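Long-range contact in Wnt inhibitor of Dorsal protein (Drosophila melanogaster, PDB 4KRR), which acts as a secreted Wnt ligand that probably binds frizzled-family receptors and signals through them, here represented by its N-terminal domain and linker: residues Glu54-His68 / Leu155-Tyr169. Numbering follows the deposited sequence.
Sequences EDVYVAAISMAAIVH and LKPFEAIAQDLLQMY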
ATOM      1  N   GLU A  54      10.495  11.216  -2.070  1.00 26.23           N
ATOM      2  CA  GLU A  54      10.903   9.921  -1.536  1.00 29.09           C
ATOM      3  C   GLU A  54      10.183   9.578  -0.233  1.00 35.39           C
ATOM      4  O   GLU A  54       9.881   8.410   0.017  1.00 34.29           O
ATOM      5  CB  GLU A  54      12.423   9.839  -1.362  1.00 39.25           C
ATOM      6  CG  GLU A  54      13.191   9.812  -2.680  1.00 45.42           C
ATOM      7  CD  GLU A  54      13.181  11.157  -3.375  1.00 47.59           C
ATOM      8  OE1 GLU A  54      13.428  12.170  -2.688  1.00 47.40           O
ATOM      9  OE2 GLU A  54      12.908  11.206  -4.594  1.00 34.89           O
ATOM     10  N   ASP A  55       9.916  10.590   0.593  1.00 39.12           N
ATOM     11  CA  ASP A  55       9.130  10.404   1.814  1.00 32.16           C
ATOM     12  C   ASP A  55       7.754   9.868   1.449  1.00 35.03           C
ATOM     13  O   ASP A  55       7.229   8.956   2.089  1.00 37.89           O
ATOM     14  CB  ASP A  55       8.957  11.729   2.563  1.00 26.26           C
ATOM     15  CG  ASP A  55      10.253  12.250   3.149  1.00 37.15           C
ATOM     16  OD1 ASP A  55      11.005  11.455   3.752  1.00 38.30           O
ATOM     17  OD2 ASP A  55      10.516  13.464   3.006  1.00 36.88           O
ATOM     18  N   VAL A  56       7.179  10.458   0.407  1.00 31.35           N
ATOM     19  CA  VAL A  56       5.865  10.079  -0.089  1.00 26.91           C
ATOM     20  C   VAL A  56       5.830   8.633  -0.585  1.00 32.45           C
ATOM     21  O   VAL A  56       4.901   7.890  -0.268  1.00 35.96           O
ATOM     22  CB  VAL A  56       5.415  11.039  -1.207  1.00 38.25           C
ATOM     23  CG1 VAL A  56       4.172  10.517  -1.911  1.00 33.63           C
ATOM     24  CG2 VAL A  56       5.172  12.424  -0.627  1.00 46.16           C
ATOM     25  N   TYR A  57       6.839   8.230  -1.350  1.00 37.23           N
ATOM     26  CA  TYR A  57       6.884   6.861  -1.855  1.00 33.90           C
ATOM     27  C   TYR A  57       6.977   5.840  -0.725  1.00 39.29           C
ATOM     28  O   TYR A  57       6.234   4.860  -0.704  1.00 38.71           O
ATOM     29  CB  TYR A  57       8.047   6.647  -2.829  1.00 40.30           C
ATOM     30  CG  TYR A  57       8.243   5.184  -3.163  1.00 39.98           C
ATOM     31  CD1 TYR A  57       7.468   4.564  -4.138  1.00 35.61           C
ATOM     32  CD2 TYR A  57       9.182   4.414  -2.484  1.00 36.83           C
ATOM     33  CE1 TYR A  57       7.633   3.223  -4.436  1.00 32.28           C
ATOM     34  CE2 TYR A  57       9.348   3.074  -2.772  1.00 40.42           C
ATOM     35  CZ  TYR A  57       8.574   2.485  -3.749  1.00 40.57           C
ATOM     36  OH  TYR A  57       8.745   1.152  -4.034  1.00 41.86           O
ATOM     37  N   VAL A  58       7.903   6.072   0.201  1.00 32.36           N
ATOM     38  CA  VAL A  58       8.146   5.141   1.297  1.00 30.33           C
ATOM     39  C   VAL A  58       6.896   4.918   2.142  1.00 40.29           C
ATOM     40  O   VAL A  58       6.549   3.781   2.463  1.00 33.04           O
ATOM     41  CB  VAL A  58       9.317   5.605   2.185  1.00 34.23           C
ATOM     42  CG1 VAL A  58       9.446   4.716   3.411  1.00 31.64           C
ATOM     43  CG2 VAL A  58      10.612   5.601   1.385  1.00 33.58           C
ATOM     44  N   ALA A  59       6.216   6.008   2.484  1.00 29.74           N
ATOM     45  CA  ALA A  59       4.976   5.924   3.245  1.00 29.03           C
ATOM     46  C   ALA A  59       3.889   5.212   2.442  1.00 28.37           C
ATOM     47  O   ALA A  59       3.118   4.423   2.991  1.00 32.79           O
ATOM     48  CB  ALA A  59       4.510   7.317   3.658  1.00 35.90           C
ATOM     49  N   ALA A  60       3.833   5.500   1.144  1.00 28.66           N
ATOM     50  CA  ALA A  60       2.848   4.885   0.254  1.00 35.28           C
ATOM     51  C   ALA A  60       3.064   3.382   0.107  1.00 36.79           C
ATOM     52  O   ALA A  60       2.126   2.599   0.270  1.00 36.58           O
ATOM     53  CB  ALA A  60       2.870   5.557  -1.113  1.00 28.67           C
ATOM     54  N   ILE A  61       4.294   2.980  -0.202  1.00 35.09           N
ATOM     55  CA  ILE A  61       4.595   1.564  -0.401  1.00 31.08           C
ATOM     56  C   ILE A  61       4.463   0.783   0.909  1.00 34.26           C
ATOM     57  O   ILE A  61       4.104  -0.395   0.904  1.00 39.47           O
ATOM     58  CB  ILE A  61       5.995   1.339  -1.047  1.00 35.64           C
ATOM     59  CG1 ILE A  61       6.152  -0.106  -1.530  1.00 31.29           C
ATOM     60  CG2 ILE A  61       7.117   1.706  -0.086  1.00 34.92           C
ATOM     61  CD1 ILE A  61       5.440  -0.407  -2.840  1.00 36.54           C
ATOM     62  N   SER A  62       4.730   1.447   2.030  1.00 36.53           N
ATOM     63  CA  SER A  62       4.629   0.806   3.336  1.00 34.51           C
ATOM     64  C   SER A  62       3.171   0.597   3.732  1.00 38.72           C
ATOM     65  O   SER A  62       2.792  -0.488   4.170  1.00 40.38           O
ATOM     66  CB  SER A  62       5.364   1.622   4.401  1.00 37.94           C
ATOM     67  OG  SER A  62       6.732   1.768   4.063  1.00 40.35           O
ATOM     68  N   MET A  63       2.360   1.640   3.575  1.00 38.11           N
ATOM     69  CA  MET A  63       0.926   1.539   3.815  1.00 36.75           C
ATOM     70  C   MET A  63       0.289   0.475   2.931  1.00 36.66           C
ATOM     71  O   MET A  63      -0.516  -0.330   3.397  1.00 36.19           O
ATOM     72  CB  MET A  63       0.241   2.878   3.552  1.00 35.35           C
ATOM     73  CG  MET A  63      -1.275   2.782   3.547  1.00 33.82           C
ATOM     74  SD  MET A  63      -2.083   4.354   3.229  1.00 39.67           S
ATOM     75  CE  MET A  63      -3.794   3.833   3.136  1.00 36.36           C
ATOM     76  N   ALA A  64       0.654   0.481   1.652  1.00 31.00           N
ATOM     77  CA  ALA A  64       0.096  -0.462   0.689  1.00 35.86           C
ATOM     78  C   ALA A  64       0.431  -1.906   1.052  1.00 32.05           C
ATOM     79  O   ALA A  64      -0.409  -2.797   0.925  1.00 35.67           O
ATOM     80  CB  ALA A  64       0.584  -0.137  -0.717  1.00 30.06           C
ATOM     81  N   ALA A  65       1.659  -2.129   1.508  1.00 37.43           N
ATOM     82  CA  ALA A  65       2.111  -3.472   1.854  1.00 36.69           C
ATOM     83  C   ALA A  65       1.432  -3.980   3.117  1.00 38.61           C
ATOM     84  O   ALA A  65       1.143  -5.169   3.242  1.00 42.61           O
ATOM     85  CB  ALA A  65       3.620  -3.498   2.016  1.00 41.44           C
ATOM     86  N   ILE A  66       1.181  -3.074   4.054  1.00 42.35           N
ATOM     87  CA  ILE A  66       0.515  -3.429   5.299  1.00 38.15           C
ATOM     88  C   ILE A  66      -0.945  -3.792   5.042  1.00 39.70           C
ATOM     89  O   ILE A  66      -1.450  -4.782   5.575  1.00 43.63           O
ATOM     90  CB  ILE A  66       0.613  -2.285   6.334  1.00 34.55           C
ATOM     91  CG1 ILE A  66       2.066  -2.102   6.778  1.00 37.45           C
ATOM     92  CG2 ILE A  66      -0.269  -2.567   7.541  1.00 37.88           C
ATOM     93  CD1 ILE A  66       2.270  -0.966   7.758  1.00 35.43           C
ATOM     94  N   VAL A  67      -1.614  -2.993   4.215  1.00 38.15           N
ATOM     95  CA  VAL A  67      -3.011  -3.239   3.868  1.00 35.37           C
ATOM     96  C   VAL A  67      -3.157  -4.502   3.016  1.00 36.67           C
ATOM     97  O   VAL A  67      -4.088  -5.287   3.205  1.00 40.06           O
ATOM     98  CB  VAL A  67      -3.638  -2.024   3.144  1.00 41.26           C
ATOM     99  CG1 VAL A  67      -5.048  -2.346   2.668  1.00 40.20           C
ATOM    100  CG2 VAL A  67      -3.650  -0.805   4.064  1.00 38.59           C
ATOM    101  N   HIS A  68      -2.225  -4.697   2.088  1.00 35.90           N
ATOM    102  CA  HIS A  68      -2.203  -5.897   1.258  1.00 31.77           C
ATOM    103  C   HIS A  68      -2.039  -7.136   2.131  1.00 41.98           C
ATOM    104  O   HIS A  68      -2.695  -8.155   1.914  1.00 48.27           O
ATOM    105  CB  HIS A  68      -1.063  -5.816   0.237  1.00 35.73           C
ATOM    106  CG  HIS A  68      -1.078  -6.911  -0.785  1.00 44.27           C
ATOM    107  ND1 HIS A  68      -0.594  -8.176  -0.530  1.00 43.22           N
ATOM    108  CD2 HIS A  68      -1.501  -6.923  -2.072  1.00 45.21           C
ATOM    109  CE1 HIS A  68      -0.727  -8.923  -1.612  1.00 45.34           C
ATOM    110  NE2 HIS A  68      -1.273  -8.186  -2.562  1.00 44.56           N
ATOM    111  N   LEU A 155      -6.549  -9.497  -4.320  1.00 45.35           N
ATOM    112  CA  LEU A 155      -5.638  -8.414  -4.669  1.00 47.44           C
ATOM    113  C   LEU A 155      -4.535  -8.929  -5.584  1.00 41.92           C
ATOM    114  O   LEU A 155      -4.082 -10.065  -5.435  1.00 39.62           O
ATOM    115  CB  LEU A 155      -5.017  -7.805  -3.411  1.00 47.30           C
ATOM    116  CG  LEU A 155      -5.889  -6.876  -2.564  1.00 47.89           C
ATOM    117  CD1 LEU A 155      -5.142  -6.436  -1.316  1.00 45.35           C
ATOM    118  CD2 LEU A 155      -6.320  -5.671  -3.380  1.00 37.55           C
ATOM    119  N   LYS A 156      -4.104  -8.089  -6.525  1.00 39.74           N
ATOM    120  CA  LYS A 156      -2.983  -8.417  -7.402  1.00 44.94           C
ATOM    121  C   LYS A 156      -1.756  -8.756  -6.569  1.00 47.06           C
ATOM    122  O   LYS A 156      -1.673  -8.369  -5.402  1.00 46.74           O
ATOM    123  CB  LYS A 156      -2.637  -7.229  -8.307  1.00 43.77           C
ATOM    124  CG  LYS A 156      -3.727  -6.796  -9.258  1.00 55.73           C
ATOM    125  CD  LYS A 156      -3.233  -5.687 -10.176  1.00 53.52           C
ATOM    126  CE  LYS A 156      -2.754  -4.480  -9.384  1.00 54.62           C
ATOM    127  NZ  LYS A 156      -2.322  -3.367 -10.276  1.00 55.80           N
ATOM    128  N   PRO A 157      -0.797  -9.486  -7.163  1.00 41.52           N
ATOM    129  CA  PRO A 157       0.501  -9.653  -6.501  1.00 49.73           C
ATOM    130  C   PRO A 157       1.097  -8.285  -6.184  1.00 40.53           C
ATOM    131  O   PRO A 157       0.916  -7.342  -6.956  1.00 39.83           O
ATOM    132  CB  PRO A 157       1.345 -10.388  -7.550  1.00 51.35           C
ATOM    133  CG  PRO A 157       0.557 -10.317  -8.835  1.00 54.19           C
ATOM    134  CD  PRO A 157      -0.872 -10.238  -8.425  1.00 36.82           C
ATOM    135  N   PHE A 158       1.781  -8.173  -5.052  1.00 46.28           N
ATOM    136  CA  PHE A 158       2.210  -6.865  -4.576  1.00 53.44           C
ATOM    137  C   PHE A 158       3.205  -6.179  -5.511  1.00 45.62           C
ATOM    138  O   PHE A 158       3.281  -4.950  -5.549  1.00 40.53           O
ATOM    139  CB  PHE A 158       2.773  -6.944  -3.157  1.00 44.05           C
ATOM    140  CG  PHE A 158       3.058  -5.602  -2.562  1.00 45.28           C
ATOM    141  CD1 PHE A 158       2.020  -4.774  -2.173  1.00 34.50           C
ATOM    142  CD2 PHE A 158       4.360  -5.155  -2.415  1.00 47.12           C
ATOM    143  CE1 PHE A 158       2.272  -3.527  -1.638  1.00 38.88           C
ATOM    144  CE2 PHE A 158       4.619  -3.909  -1.876  1.00 40.81           C
ATOM    145  CZ  PHE A 158       3.573  -3.096  -1.488  1.00 36.75           C
ATOM    146  N   GLU A 159       3.952  -6.975  -6.271  1.00 38.48           N
ATOM    147  CA  GLU A 159       4.920  -6.439  -7.222  1.00 39.66           C
ATOM    148  C   GLU A 159       4.243  -5.553  -8.270  1.00 40.76           C
ATOM    149  O   GLU A 159       4.822  -4.567  -8.726  1.00 48.82           O
ATOM    150  CB  GLU A 159       5.694  -7.570  -7.910  1.00 42.39           C
ATOM    151  CG  GLU A 159       6.306  -8.591  -6.957  1.00 67.10           C
ATOM    152  CD  GLU A 159       5.333  -9.689  -6.561  1.00 82.29           C
ATOM    153  OE1 GLU A 159       5.046 -10.563  -7.407  1.00 92.45           O
ATOM    154  OE2 GLU A 159       4.854  -9.679  -5.407  1.00 77.59           O
ATOM    155  N   ALA A 160       3.016  -5.907  -8.644  1.00 40.02           N
ATOM    156  CA  ALA A 160       2.264  -5.131  -9.628  1.00 43.64           C
ATOM    157  C   ALA A 160       1.751  -3.827  -9.025  1.00 41.77           C
ATOM    158  O   ALA A 160       1.788  -2.776  -9.667  1.00 39.76           O
ATOM    159  CB  ALA A 160       1.112  -5.953 -10.191  1.00 46.49           C
ATOM    160  N   ILE A 161       1.270  -3.904  -7.789  1.00 38.82           N
ATOM    161  CA  ILE A 161       0.855  -2.718  -7.045  1.00 36.68           C
ATOM    162  C   ILE A 161       2.051  -1.791  -6.820  1.00 32.84           C
ATOM    163  O   ILE A 161       1.931  -0.568  -6.918  1.00 34.22           O
ATOM    164  CB  ILE A 161       0.214  -3.110  -5.692  1.00 38.19           C
ATOM    165  CG1 ILE A 161      -1.042  -3.955  -5.931  1.00 37.86           C
ATOM    166  CG2 ILE A 161      -0.112  -1.872  -4.858  1.00 31.69           C
ATOM    167  CD1 ILE A 161      -1.658  -4.532  -4.670  1.00 38.67           C
ATOM    168  N   ALA A 162       3.209  -2.387  -6.541  1.00 35.42           N
ATOM    169  CA  ALA A 162       4.444  -1.636  -6.334  1.00 38.25           C
ATOM    170  C   ALA A 162       4.849  -0.854  -7.582  1.00 44.79           C
ATOM    171  O   ALA A 162       5.350   0.268  -7.486  1.00 32.22           O
ATOM    172  CB  ALA A 162       5.567  -2.573  -5.909  1.00 40.60           C
ATOM    173  N   GLN A 163       4.631  -1.449  -8.751  1.00 33.00           N
ATOM    174  CA  GLN A 163       4.930  -0.775 -10.010  1.00 36.64           C
ATOM    175  C   GLN A 163       4.004   0.420 -10.222  1.00 39.17           C
ATOM    176  O   GLN A 163       4.432   1.464 -10.718  1.00 45.73           O
ATOM    177  CB  GLN A 163       4.834  -1.745 -11.191  1.00 43.74           C
ATOM    178  CG  GLN A 163       5.075  -1.093 -12.548  1.00 52.19           C
ATOM    179  CD  GLN A 163       6.366  -0.291 -12.596  1.00 62.12           C
ATOM    180  OE1 GLN A 163       7.422  -0.764 -12.177  1.00 64.82           O
ATOM    181  NE2 GLN A 163       6.281   0.936 -13.100  1.00 58.49           N
ATOM    182  N   ASP A 164       2.740   0.264  -9.843  1.00 46.23           N
ATOM    183  CA  ASP A 164       1.779   1.361  -9.927  1.00 39.27           C
ATOM    184  C   ASP A 164       2.213   2.526  -9.046  1.00 33.02           C
ATOM    185  O   ASP A 164       2.134   3.685  -9.450  1.00 33.91           O
ATOM    186  CB  ASP A 164       0.378   0.894  -9.519  1.00 34.07           C
ATOM    187  CG  ASP A 164      -0.222  -0.090 -10.506  1.00 45.69           C
ATOM    188  OD1 ASP A 164       0.141  -0.034 -11.699  1.00 47.27           O
ATOM    189  OD2 ASP A 164      -1.060  -0.918 -10.088  1.00 51.11           O
ATOM    190  N   LEU A 165       2.674   2.211  -7.840  1.00 33.00           N
ATOM    191  CA  LEU A 165       3.117   3.245  -6.910  1.00 37.91           C
ATOM    192  C   LEU A 165       4.391   3.925  -7.403  1.00 38.27           C
ATOM    193  O   LEU A 165       4.576   5.127  -7.205  1.00 35.98           O
ATOM    194  CB  LEU A 165       3.317   2.667  -5.509  1.00 31.97           C
ATOM    195  CG  LEU A 165       2.037   2.344  -4.735  1.00 43.00           C
ATOM    196  CD1 LEU A 165       2.365   1.637  -3.432  1.00 37.47           C
ATOM    197  CD2 LEU A 165       1.239   3.613  -4.468  1.00 37.05           C
ATOM    198  N   LEU A 166       5.263   3.154  -8.048  1.00 40.36           N
ATOM    199  CA  LEU A 166       6.467   3.708  -8.659  1.00 36.97           C
ATOM    200  C   LEU A 166       6.086   4.710  -9.745  1.00 41.35           C
ATOM    201  O   LEU A 166       6.696   5.773  -9.866  1.00 40.84           O
ATOM    202  CB  LEU A 166       7.347   2.601  -9.248  1.00 31.48           C
ATOM    203  CG  LEU A 166       8.667   3.080  -9.860  1.00 33.33           C
ATOM    204  CD1 LEU A 166       9.489   3.822  -8.813  1.00 38.38           C
ATOM    205  CD2 LEU A 166       9.468   1.927 -10.455  1.00 35.98           C
ATOM    206  N   GLN A 167       5.067   4.364 -10.525  1.00 35.46           N
ATOM    207  CA  GLN A 167       4.559   5.247 -11.568  1.00 37.66           C
ATOM    208  C   GLN A 167       3.979   6.520 -10.955  1.00 43.21           C
ATOM    209  O   GLN A 167       4.261   7.627 -11.414  1.00 36.56           O
ATOM    210  CB  GLN A 167       3.499   4.531 -12.407  1.00 35.18           C
ATOM    211  CG  GLN A 167       3.007   5.328 -13.607  1.00 35.94           C
ATOM    212  CD  GLN A 167       4.095   5.561 -14.638  1.00 47.38           C
ATOM    213  OE1 GLN A 167       4.789   4.630 -15.050  1.00 54.61           O
ATOM    214  NE2 GLN A 167       4.254   6.812 -15.058  1.00 46.29           N
ATOM    215  N   MET A 168       3.170   6.356  -9.913  1.00 40.46           N
ATOM    216  CA  MET A 168       2.583   7.495  -9.215  1.00 38.19           C
ATOM    217  C   MET A 168       3.656   8.350  -8.549  1.00 37.15           C
ATOM    218  O   MET A 168       3.525   9.574  -8.465  1.00 39.15           O
ATOM    219  CB  MET A 168       1.554   7.025  -8.189  1.00 35.34           C
ATOM    220  CG  MET A 168       0.149   6.897  -8.751  1.00 51.76           C
ATOM    221  SD  MET A 168      -1.004   6.199  -7.557  1.00 63.52           S
ATOM    222  CE  MET A 168      -0.500   4.486  -7.607  1.00 58.12           C
ATOM    223  N   TYR A 169       4.712   7.697  -8.075  1.00 32.56           N
ATOM    224  CA  TYR A 169       5.883   8.400  -7.565  1.00 31.46           C
ATOM    225  C   TYR A 169       6.513   9.256  -8.664  1.00 36.23           C
ATOM    226  O   TYR A 169       6.917  10.392  -8.417  1.00 39.26           O
ATOM    227  CB  TYR A 169       6.893   7.395  -6.996  1.00 33.95           C
ATOM    228  CG  TYR A 169       8.314   7.903  -6.847  1.00 39.84           C
ATOM    229  CD1 TYR A 169       8.719   8.592  -5.707  1.00 43.88           C
ATOM    230  CD2 TYR A 169       9.261   7.658  -7.834  1.00 39.85           C
ATOM    231  CE1 TYR A 169      10.028   9.041  -5.568  1.00 37.65           C
ATOM    232  CE2 TYR A 169      10.564   8.104  -7.706  1.00 39.39           C
ATOM    233  CZ  TYR A 169      10.944   8.794  -6.574  1.00 40.23           C
ATOM    234  OH  TYR A 169      12.247   9.230  -6.459  1.00 39.93           O
TER
HETATM  235  O   HOH W   1       7.535   0.209  -6.184  1.00 41.83           O
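Phe158 enters the surface of helix 54-68 as a knob into the hole formed by Ile61, Ala64, Ala65 and His68. Its CG stands anti to the backbone N (chi1 -172°), carrying the ring across to the other helix, where CZ meets both Ala65 CB and Ile61 CD1 at 3.5 Å. The two alanines are small enough to admit a whole phenyl group. The His68 ring receives Phe158 CB over its centre, 4.2 Å above the plane, and the phenyl edge points at the same ring in a T-shaped pair. In its own plane His68 NE2 donates to Lys156 O at 2.9 Å; histidine suits this place by offering an edge N-H and an aromatic face together. A leucine at His68 would probably leave Lys156 O without this donor. Further along, branched Leu165 fills the groove between Ala64 and Ile61, its CD1 3.7 Å from Ala64 CB and Ile61 CD1. Each tyrosine beyond combines ring and hydroxyl: Tyr57 directs its edge at the face of Tyr169, planes 70° apart, while Tyr169 OH donates to Glu54 OE2 at 2.8 Å and a water links Tyr57 OH to Ala162 O. Glu54 OE1 is held by Tyr203 and Ser200. Around these near-antiparallel helices of the Wnt N-terminal domain, helix 8-26 touches Tyr57 and Phe158, helix 113-127 packs on Leu165, and strand 149-155 leads in through Leu155.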